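Local structure of amine oxidase (Emericella nidulans, 3PGB) at residues 110-122 and 365-379. The protein is a copper- and topaquinone-dependent amine oxidase that probably oxidises primary amines to aldehydes, releasing ammonia and hydrogen peroxide. Numbering follows the deposited sequence.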
ATOM      1  N   HIS A 110      -5.593   5.306  35.552  1.00 22.51           N
ATOM      2  CA  HIS A 110      -5.246   3.907  35.433  1.00 22.92           C
ATOM      3  C   HIS A 110      -6.382   3.271  34.660  1.00 23.08           C
ATOM      4  O   HIS A 110      -7.527   3.347  35.089  1.00 23.39           O
ATOM      5  CB  HIS A 110      -5.104   3.255  36.802  1.00 22.95           C
ATOM      6  CG  HIS A 110      -4.879   1.780  36.739  1.00 23.12           C
ATOM      7  ND1 HIS A 110      -3.653   1.225  36.442  1.00 23.48           N
ATOM      8  CD2 HIS A 110      -5.725   0.741  36.928  1.00 23.18           C
ATOM      9  CE1 HIS A 110      -3.752  -0.090  36.457  1.00 23.83           C
ATOM     10  NE2 HIS A 110      -4.999  -0.410  36.751  1.00 24.31           N
ATOM     11  N   ARG A 111      -6.078   2.669  33.515  1.00 23.35           N
ATOM     12  CA  ARG A 111      -7.117   2.019  32.713  1.00 23.52           C
ATOM     13  C   ARG A 111      -7.624   0.775  33.416  1.00 23.68           C
ATOM     14  O   ARG A 111      -6.832  -0.020  33.923  1.00 23.75           O
ATOM     15  CB  ARG A 111      -6.607   1.664  31.319  1.00 23.44           C
ATOM     16  CG  ARG A 111      -6.692   2.821  30.358  1.00 23.74           C
ATOM     17  CD  ARG A 111      -5.897   2.560  29.097  1.00 24.33           C
ATOM     18  NE  ARG A 111      -5.725   3.784  28.316  1.00 24.49           N
ATOM     19  CZ  ARG A 111      -4.921   3.907  27.265  1.00 24.00           C
ATOM     20  NH1 ARG A 111      -4.202   2.875  26.839  1.00 24.08           N
ATOM     21  NH2 ARG A 111      -4.834   5.072  26.634  1.00 24.12           N
ATOM     22  N   PRO A 112      -8.952   0.607  33.461  1.00 24.02           N
ATOM     23  CA  PRO A 112      -9.504  -0.534  34.171  1.00 24.28           C
ATOM     24  C   PRO A 112      -9.217  -1.842  33.447  1.00 24.44           C
ATOM     25  O   PRO A 112      -9.035  -1.857  32.230  1.00 24.37           O
ATOM     26  CB  PRO A 112     -11.008  -0.243  34.202  1.00 24.20           C
ATOM     27  CG  PRO A 112     -11.250   0.632  33.055  1.00 24.20           C
ATOM     28  CD  PRO A 112     -10.005   1.449  32.870  1.00 24.14           C
ATOM     29  N   ASN A 113      -9.161  -2.921  34.215  1.00 24.65           N
ATOM     30  CA  ASN A 113      -8.962  -4.248  33.669  1.00 24.90           C
ATOM     31  C   ASN A 113     -10.106  -4.612  32.726  1.00 24.90           C
ATOM     32  O   ASN A 113     -11.247  -4.185  32.926  1.00 24.74           O
ATOM     33  CB  ASN A 113      -8.863  -5.270  34.811  1.00 25.08           C
ATOM     34  CG  ASN A 113      -7.610  -5.088  35.660  1.00 25.57           C
ATOM     35  OD1 ASN A 113      -6.601  -4.555  35.193  1.00 26.32           O
ATOM     36  ND2 ASN A 113      -7.670  -5.533  36.912  1.00 25.60           N
ATOM     37  N   LYS A 114      -9.797  -5.394  31.697  1.00 24.97           N
ATOM     38  CA  LYS A 114     -10.813  -5.845  30.741  1.00 25.14           C
ATOM     39  C   LYS A 114     -11.930  -6.619  31.446  1.00 25.47           C
ATOM     40  O   LYS A 114     -13.099  -6.516  31.071  1.00 25.60           O
ATOM     41  CB  LYS A 114     -10.169  -6.710  29.657  1.00 24.99           C
ATOM     42  CG  LYS A 114     -11.088  -7.112  28.514  1.00 24.97           C
ATOM     43  CD  LYS A 114     -10.358  -8.011  27.524  1.00 24.12           C
ATOM     44  CE  LYS A 114     -11.296  -8.569  26.471  1.00 23.77           C
ATOM     45  NZ  LYS A 114     -10.541  -9.143  25.320  1.00 23.17           N
ATOM     46  N   SER A 115     -11.561  -7.384  32.472  1.00 25.80           N
ATOM     47  CA  SER A 115     -12.528  -8.161  33.246  1.00 26.02           C
ATOM     48  C   SER A 115     -13.522  -7.268  34.010  1.00 26.13           C
ATOM     49  O   SER A 115     -14.628  -7.710  34.318  1.00 25.93           O
ATOM     50  CB  SER A 115     -11.802  -9.122  34.201  1.00 25.98           C
ATOM     51  OG  SER A 115     -10.877  -8.430  35.030  1.00 26.44           O
ATOM     52  N   GLU A 116     -13.122  -6.030  34.310  1.00 26.36           N
ATOM     53  CA  GLU A 116     -14.031  -5.005  34.864  1.00 26.58           C
ATOM     54  C   GLU A 116     -14.847  -4.313  33.775  1.00 26.36           C
ATOM     55  O   GLU A 116     -16.031  -4.029  33.963  1.00 26.48           O
ATOM     56  CB  GLU A 116     -13.253  -3.903  35.593  1.00 26.79           C
ATOM     57  CG  GLU A 116     -12.705  -4.247  36.956  1.00 28.13           C
ATOM     58  CD  GLU A 116     -11.983  -3.056  37.567  1.00 30.42           C
ATOM     59  OE1 GLU A 116     -12.634  -2.295  38.320  1.00 31.94           O
ATOM     60  OE2 GLU A 116     -10.780  -2.856  37.259  1.00 31.50           O
ATOM     61  N   ALA A 117     -14.194  -4.007  32.654  1.00 26.06           N
ATOM     62  CA  ALA A 117     -14.812  -3.227  31.583  1.00 25.70           C
ATOM     63  C   ALA A 117     -15.905  -3.999  30.840  1.00 25.43           C
ATOM     64  O   ALA A 117     -16.980  -3.460  30.590  1.00 25.33           O
ATOM     65  CB  ALA A 117     -13.752  -2.750  30.615  1.00 25.61           C
ATOM     66  N   ILE A 118     -15.638  -5.261  30.511  1.00 25.25           N
ATOM     67  CA  ILE A 118     -16.551  -6.055  29.681  1.00 25.20           C
ATOM     68  C   ILE A 118     -17.945  -6.234  30.306  1.00 25.26           C
ATOM     69  O   ILE A 118     -18.950  -6.056  29.615  1.00 25.16           O
ATOM     70  CB  ILE A 118     -15.941  -7.438  29.306  1.00 25.20           C
ATOM     71  CG1 ILE A 118     -14.739  -7.262  28.370  1.00 24.96           C
ATOM     72  CG2 ILE A 118     -16.991  -8.336  28.652  1.00 25.07           C
ATOM     73  CD1 ILE A 118     -15.104  -6.958  26.929  1.00 24.77           C
ATOM     74  N   PRO A 119     -18.016  -6.580  31.608  1.00 25.31           N
ATOM     75  CA  PRO A 119     -19.333  -6.664  32.266  1.00 25.28           C
ATOM     76  C   PRO A 119     -20.079  -5.326  32.371  1.00 25.13           C
ATOM     77  O   PRO A 119     -21.313  -5.320  32.387  1.00 25.02           O
ATOM     78  CB  PRO A 119     -18.997  -7.200  33.666  1.00 25.41           C
ATOM     79  CG  PRO A 119     -17.674  -7.885  33.507  1.00 25.37           C
ATOM     80  CD  PRO A 119     -16.940  -7.082  32.483  1.00 25.35           C
ATOM     81  N   TYR A 120     -19.344  -4.214  32.451  1.00 24.88           N
ATOM     82  CA  TYR A 120     -19.964  -2.886  32.412  1.00 24.72           C
ATOM     83  C   TYR A 120     -20.531  -2.565  31.026  1.00 25.01           C
ATOM     84  O   TYR A 120     -21.634  -2.038  30.919  1.00 24.91           O
ATOM     85  CB  TYR A 120     -18.976  -1.791  32.830  1.00 24.53           C
ATOM     86  CG  TYR A 120     -19.508  -0.389  32.599  1.00 23.57           C
ATOM     87  CD1 TYR A 120     -20.662   0.049  33.236  1.00 22.99           C
ATOM     88  CD2 TYR A 120     -18.868   0.487  31.735  1.00 22.91           C
ATOM     89  CE1 TYR A 120     -21.163   1.327  33.026  1.00 22.37           C
ATOM     90  CE2 TYR A 120     -19.364   1.772  31.517  1.00 22.64           C
ATOM     91  CZ  TYR A 120     -20.512   2.183  32.167  1.00 22.17           C
ATOM     92  OH  TYR A 120     -21.010   3.451  31.962  1.00 21.41           O
ATOM     93  N   LEU A 121     -19.769  -2.871  29.976  1.00 25.37           N
ATOM     94  CA  LEU A 121     -20.210  -2.631  28.599  1.00 25.68           C
ATOM     95  C   LEU A 121     -21.315  -3.594  28.171  1.00 25.94           C
ATOM     96  O   LEU A 121     -22.297  -3.175  27.566  1.00 26.03           O
ATOM     97  CB  LEU A 121     -19.037  -2.745  27.618  1.00 25.61           C
ATOM     98  CG  LEU A 121     -17.919  -1.715  27.774  1.00 25.78           C
ATOM     99  CD1 LEU A 121     -16.728  -2.085  26.888  1.00 25.60           C
ATOM    100  CD2 LEU A 121     -18.422  -0.307  27.461  1.00 25.25           C
ATOM    101  N   ASP A 122     -21.155  -4.875  28.493  1.00 26.35           N
ATOM    102  CA  ASP A 122     -22.068  -5.919  28.003  1.00 26.80           C
ATOM    103  C   ASP A 122     -23.228  -6.262  28.943  1.00 27.14           C
ATOM    104  O   ASP A 122     -24.126  -7.007  28.554  1.00 27.26           O
ATOM    105  CB  ASP A 122     -21.277  -7.196  27.673  1.00 26.76           C
ATOM    106  CG  ASP A 122     -20.238  -6.976  26.576  1.00 26.61           C
ATOM    107  OD1 ASP A 122     -20.232  -5.883  25.968  1.00 25.02           O
ATOM    108  OD2 ASP A 122     -19.435  -7.899  26.317  1.00 26.85           O
ATOM    109  N   SER A 365      -5.504   5.823  21.216  1.00 18.80           N
ATOM    110  CA  SER A 365      -5.894   4.427  21.352  1.00 18.55           C
ATOM    111  C   SER A 365      -7.394   4.313  21.108  1.00 18.12           C
ATOM    112  O   SER A 365      -8.133   5.269  21.356  1.00 18.27           O
ATOM    113  CB  SER A 365      -5.542   3.943  22.751  1.00 18.69           C
ATOM    114  OG  SER A 365      -5.565   2.537  22.821  1.00 20.12           O
ATOM    115  N   LEU A 366      -7.834   3.163  20.601  1.00 17.62           N
ATOM    116  CA  LEU A 366      -9.259   2.906  20.348  1.00 17.22           C
ATOM    117  C   LEU A 366      -9.743   1.737  21.199  1.00 16.86           C
ATOM    118  O   LEU A 366      -9.031   0.744  21.359  1.00 16.85           O
ATOM    119  CB  LEU A 366      -9.509   2.588  18.869  1.00 17.30           C
ATOM    120  CG  LEU A 366      -9.429   3.748  17.876  1.00 17.55           C
ATOM    121  CD1 LEU A 366      -8.027   4.320  17.815  1.00 18.19           C
ATOM    122  CD2 LEU A 366      -9.875   3.293  16.492  1.00 17.33           C
ATOM    123  N   PHE A 367     -10.958   1.854  21.729  1.00 16.43           N
ATOM    124  CA  PHE A 367     -11.563   0.804  22.543  1.00 16.23           C
ATOM    125  C   PHE A 367     -12.971   0.465  22.067  1.00 16.11           C
ATOM    126  O   PHE A 367     -13.672   1.300  21.511  1.00 16.19           O
ATOM    127  CB  PHE A 367     -11.624   1.233  24.008  1.00 16.22           C
ATOM    128  CG  PHE A 367     -10.299   1.195  24.707  1.00 16.25           C
ATOM    129  CD1 PHE A 367      -9.472   2.310  24.723  1.00 16.83           C
ATOM    130  CD2 PHE A 367      -9.876   0.043  25.352  1.00 15.69           C
ATOM    131  CE1 PHE A 367      -8.244   2.270  25.373  1.00 17.06           C
ATOM    132  CE2 PHE A 367      -8.650  -0.003  26.002  1.00 15.81           C
ATOM    133  CZ  PHE A 367      -7.835   1.104  26.016  1.00 16.29           C
ATOM    134  N   ASP A 368     -13.378  -0.772  22.311  1.00 16.21           N
ATOM    135  CA  ASP A 368     -14.721  -1.243  22.002  1.00 16.15           C
ATOM    136  C   ASP A 368     -15.122  -0.901  20.567  1.00 16.06           C
ATOM    137  O   ASP A 368     -16.199  -0.356  20.332  1.00 16.44           O
ATOM    138  CB  ASP A 368     -15.720  -0.666  23.017  1.00 16.26           C
ATOM    139  CG  ASP A 368     -17.071  -1.394  23.018  1.00 16.32           C
ATOM    140  OD1 ASP A 368     -18.053  -0.790  23.504  1.00 17.13           O
ATOM    141  OD2 ASP A 368     -17.161  -2.552  22.555  1.00 15.07           O
ATOM    142  N   ILE A 369     -14.246  -1.218  19.616  1.00 15.71           N
ATOM    143  CA  ILE A 369     -14.548  -1.036  18.203  1.00 15.78           C
ATOM    144  C   ILE A 369     -15.600  -2.072  17.812  1.00 15.97           C
ATOM    145  O   ILE A 369     -15.329  -3.266  17.874  1.00 15.96           O
ATOM    146  CB  ILE A 369     -13.277  -1.200  17.302  1.00 15.72           C
ATOM    147  CG1 ILE A 369     -12.233  -0.127  17.639  1.00 15.34           C
ATOM    148  CG2 ILE A 369     -13.642  -1.121  15.831  1.00 14.88           C
ATOM    149  CD1 ILE A 369     -10.969  -0.207  16.820  1.00 14.79           C
ATOM    150  N   LYS A 370     -16.794  -1.617  17.434  1.00 16.31           N
ATOM    151  CA  LYS A 370     -17.884  -2.525  17.040  1.00 16.95           C
ATOM    152  C   LYS A 370     -18.226  -2.375  15.559  1.00 17.00           C
ATOM    153  O   LYS A 370     -18.007  -1.321  14.975  1.00 17.16           O
ATOM    154  CB  LYS A 370     -19.146  -2.283  17.889  1.00 17.15           C
ATOM    155  CG  LYS A 370     -18.920  -2.367  19.411  1.00 18.12           C
ATOM    156  CD  LYS A 370     -20.178  -2.067  20.233  1.00 18.75           C
ATOM    157  CE  LYS A 370     -21.209  -3.182  20.111  1.00 20.13           C
ATOM    158  NZ  LYS A 370     -22.469  -2.926  20.878  1.00 20.60           N
ATOM    159  N   TYR A 371     -18.754  -3.445  14.964  1.00 17.16           N
ATOM    160  CA  TYR A 371     -19.222  -3.436  13.578  1.00 17.16           C
ATOM    161  C   TYR A 371     -20.587  -4.119  13.504  1.00 17.40           C
ATOM    162  O   TYR A 371     -20.741  -5.245  13.981  1.00 17.35           O
ATOM    163  CB  TYR A 371     -18.231  -4.165  12.673  1.00 17.25           C
ATOM    164  CG  TYR A 371     -18.572  -4.071  11.198  1.00 16.95           C
ATOM    165  CD1 TYR A 371     -19.043  -5.176  10.493  1.00 16.77           C
ATOM    166  CD2 TYR A 371     -18.447  -2.869  10.517  1.00 16.56           C
ATOM    167  CE1 TYR A 371     -19.362  -5.085   9.142  1.00 16.19           C
ATOM    168  CE2 TYR A 371     -18.761  -2.772   9.169  1.00 16.14           C
ATOM    169  CZ  TYR A 371     -19.215  -3.881   8.491  1.00 15.61           C
ATOM    170  OH  TYR A 371     -19.525  -3.770   7.162  1.00 15.35           O
ATOM    171  N   LYS A 372     -21.563  -3.441  12.900  1.00 17.50           N
ATOM    172  CA  LYS A 372     -22.954  -3.909  12.856  1.00 17.88           C
ATOM    173  C   LYS A 372     -23.445  -4.349  14.238  1.00 18.06           C
ATOM    174  O   LYS A 372     -24.037  -5.424  14.404  1.00 18.06           O
ATOM    175  CB  LYS A 372     -23.128  -5.026  11.821  1.00 17.97           C
ATOM    176  CG  LYS A 372     -22.795  -4.594  10.399  1.00 18.70           C
ATOM    177  CD  LYS A 372     -23.031  -5.713   9.388  1.00 19.51           C
ATOM    178  CE  LYS A 372     -23.115  -5.159   7.964  1.00 20.33           C
ATOM    179  NZ  LYS A 372     -24.417  -4.456   7.678  1.00 20.18           N
ATOM    180  N   GLY A 373     -23.167  -3.508  15.233  1.00 18.32           N
ATOM    181  CA  GLY A 373     -23.615  -3.742  16.606  1.00 18.45           C
ATOM    182  C   GLY A 373     -22.853  -4.804  17.381  1.00 18.31           C
ATOM    183  O   GLY A 373     -23.188  -5.081  18.532  1.00 18.80           O
ATOM    184  N   GLN A 374     -21.821  -5.378  16.772  1.00 18.00           N
ATOM    185  CA  GLN A 374     -21.063  -6.478  17.368  1.00 17.92           C
ATOM    186  C   GLN A 374     -19.580  -6.093  17.492  1.00 17.21           C
ATOM    187  O   GLN A 374     -18.994  -5.540  16.563  1.00 17.22           O
ATOM    188  CB  GLN A 374     -21.238  -7.733  16.505  1.00 18.14           C
ATOM    189  CG  GLN A 374     -20.417  -8.942  16.924  1.00 19.85           C
ATOM    190  CD  GLN A 374     -20.739  -9.400  18.336  1.00 21.81           C
ATOM    191  OE1 GLN A 374     -21.904  -9.641  18.671  1.00 21.68           O
ATOM    192  NE2 GLN A 374     -19.706  -9.515  19.175  1.00 22.67           N
ATOM    193  N   ARG A 375     -18.981  -6.379  18.644  1.00 16.52           N
ATOM    194  CA  ARG A 375     -17.583  -6.040  18.888  1.00 15.92           C
ATOM    195  C   ARG A 375     -16.658  -6.911  18.033  1.00 15.38           C
ATOM    196  O   ARG A 375     -16.877  -8.115  17.910  1.00 15.01           O
ATOM    197  CB  ARG A 375     -17.230  -6.214  20.372  1.00 15.77           C
ATOM    198  CG  ARG A 375     -15.785  -5.831  20.697  1.00 16.13           C
ATOM    199  CD  ARG A 375     -15.465  -5.903  22.184  1.00 17.04           C
ATOM    200  NE  ARG A 375     -16.405  -5.109  22.981  1.00 17.46           N
ATOM    201  CZ  ARG A 375     -17.246  -5.587  23.900  1.00 16.75           C
ATOM    202  NH1 ARG A 375     -17.286  -6.878  24.206  1.00 15.84           N
ATOM    203  NH2 ARG A 375     -18.054  -4.750  24.534  1.00 17.55           N
ATOM    204  N   VAL A 376     -15.640  -6.289  17.438  1.00 14.78           N
ATOM    205  CA  VAL A 376     -14.576  -7.024  16.745  1.00 14.35           C
ATOM    206  C   VAL A 376     -13.220  -6.821  17.428  1.00 13.93           C
ATOM    207  O   VAL A 376     -12.381  -7.712  17.393  1.00 13.76           O
ATOM    208  CB  VAL A 376     -14.489  -6.661  15.242  1.00 14.21           C
ATOM    209  CG1 VAL A 376     -15.869  -6.312  14.696  1.00 13.88           C
ATOM    210  CG2 VAL A 376     -13.505  -5.539  15.004  1.00 14.66           C
ATOM    211  N   LEU A 377     -13.018  -5.660  18.049  1.00 13.62           N
ATOM    212  CA  LEU A 377     -11.794  -5.363  18.794  1.00 13.36           C
ATOM    213  C   LEU A 377     -12.119  -4.640  20.100  1.00 13.18           C
ATOM    214  O   LEU A 377     -12.743  -3.577  20.091  1.00 12.95           O
ATOM    215  CB  LEU A 377     -10.863  -4.486  17.952  1.00 13.43           C
ATOM    216  CG  LEU A 377     -10.206  -5.105  16.709  1.00 13.22           C
ATOM    217  CD1 LEU A 377     -10.181  -4.123  15.548  1.00 13.20           C
ATOM    218  CD2 LEU A 377      -8.800  -5.595  17.023  1.00 12.87           C
ATOM    219  N   TYR A 378     -11.710  -5.224  21.222  1.00 13.19           N
ATOM    220  CA  TYR A 378     -11.841  -4.557  22.518  1.00 13.24           C
ATOM    221  C   TYR A 378     -10.895  -3.362  22.594  1.00 13.12           C
ATOM    222  O   TYR A 378     -11.236  -2.339  23.180  1.00 12.85           O
ATOM    223  CB  TYR A 378     -11.561  -5.527  23.683  1.00 13.39           C
ATOM    224  CG  TYR A 378     -11.473  -4.835  25.032  1.00 13.60           C
ATOM    225  CD1 TYR A 378     -12.621  -4.449  25.715  1.00 13.92           C
ATOM    226  CD2 TYR A 378     -10.243  -4.545  25.606  1.00 13.93           C
ATOM    227  CE1 TYR A 378     -12.547  -3.806  26.940  1.00 14.15           C
ATOM    228  CE2 TYR A 378     -10.158  -3.897  26.830  1.00 14.79           C
ATOM    229  CZ  TYR A 378     -11.313  -3.529  27.491  1.00 14.86           C
ATOM    230  OH  TYR A 378     -11.225  -2.884  28.705  1.00 15.77           O
ATOM    231  N   GLU A 379      -9.713  -3.505  22.000  1.00 13.16           N
ATOM    232  CA  GLU A 379      -8.657  -2.506  22.104  1.00 13.41           C
ATOM    233  C   GLU A 379      -7.730  -2.553  20.883  1.00 13.06           C
ATOM    234  O   GLU A 379      -7.337  -3.633  20.439  1.00 13.10           O
ATOM    235  CB  GLU A 379      -7.844  -2.733  23.385  1.00 13.57           C
ATOM    236  CG  GLU A 379      -6.737  -1.693  23.614  1.00 14.82           C
ATOM    237  CD  GLU A 379      -5.836  -2.013  24.800  1.00 16.63           C
ATOM    238  OE1 GLU A 379      -5.008  -1.145  25.147  1.00 17.28           O
ATOM    239  OE2 GLU A 379      -5.940  -3.126  25.378  1.00 18.54           O
TER
HETATM  240  O   HOH W   1      -9.034  -1.996  29.479  1.00 12.80           O
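The Tyr-378 ring packs tightly against Lys-114, Ala-117 and Ile-118 of helix 114-122. Lys-114 covers one face: Lys-114 CG lies 3.7 Å from the centroid of the Tyr-378 ring, a CH-pi contact almost on the ring normal. With CG anti to the backbone N (chi1 -173°) and the chain extended, Lys-114 runs from the hydroxyl end of the ring back toward CB of Tyr-378. NZ passes beyond it to form salt bridges with Asp-541, Asp-543 and Asp-687, carboxylates of a calcium site. Ala-117 CB meets the ring edge near Tyr-378 OH. That hydroxyl is hydrogen-bonded to Trp-68 NE1, and a water links it to Pro-112 O.

At the C-terminal end of the helix, where Asp-122 is exposed, the contact is polar. Arg-375 grips Asp-122 end-on: NH2 reaches OD1 at 2.8 Å and NH1 reaches OD2 at 3.2 Å, with the two flat groups nearly coplanar. Arg-375 NE holds Asp-368 OD2 at 2.7 Å. Ile-118 CD1 covers one guanidinium face. Leu-121 CD1 packs against Arg-375 NH2 and Asp-368 OD1.

Arg-111 is held more loosely: Phe-367 CE1 lies over one guanidinium face, the planes 74° apart.

The helix follows strand 102-110 and packs on the antiparallel hairpin of strands 363-371 and 374-389. Strands 352-359 and 532-542 flank this hairpin.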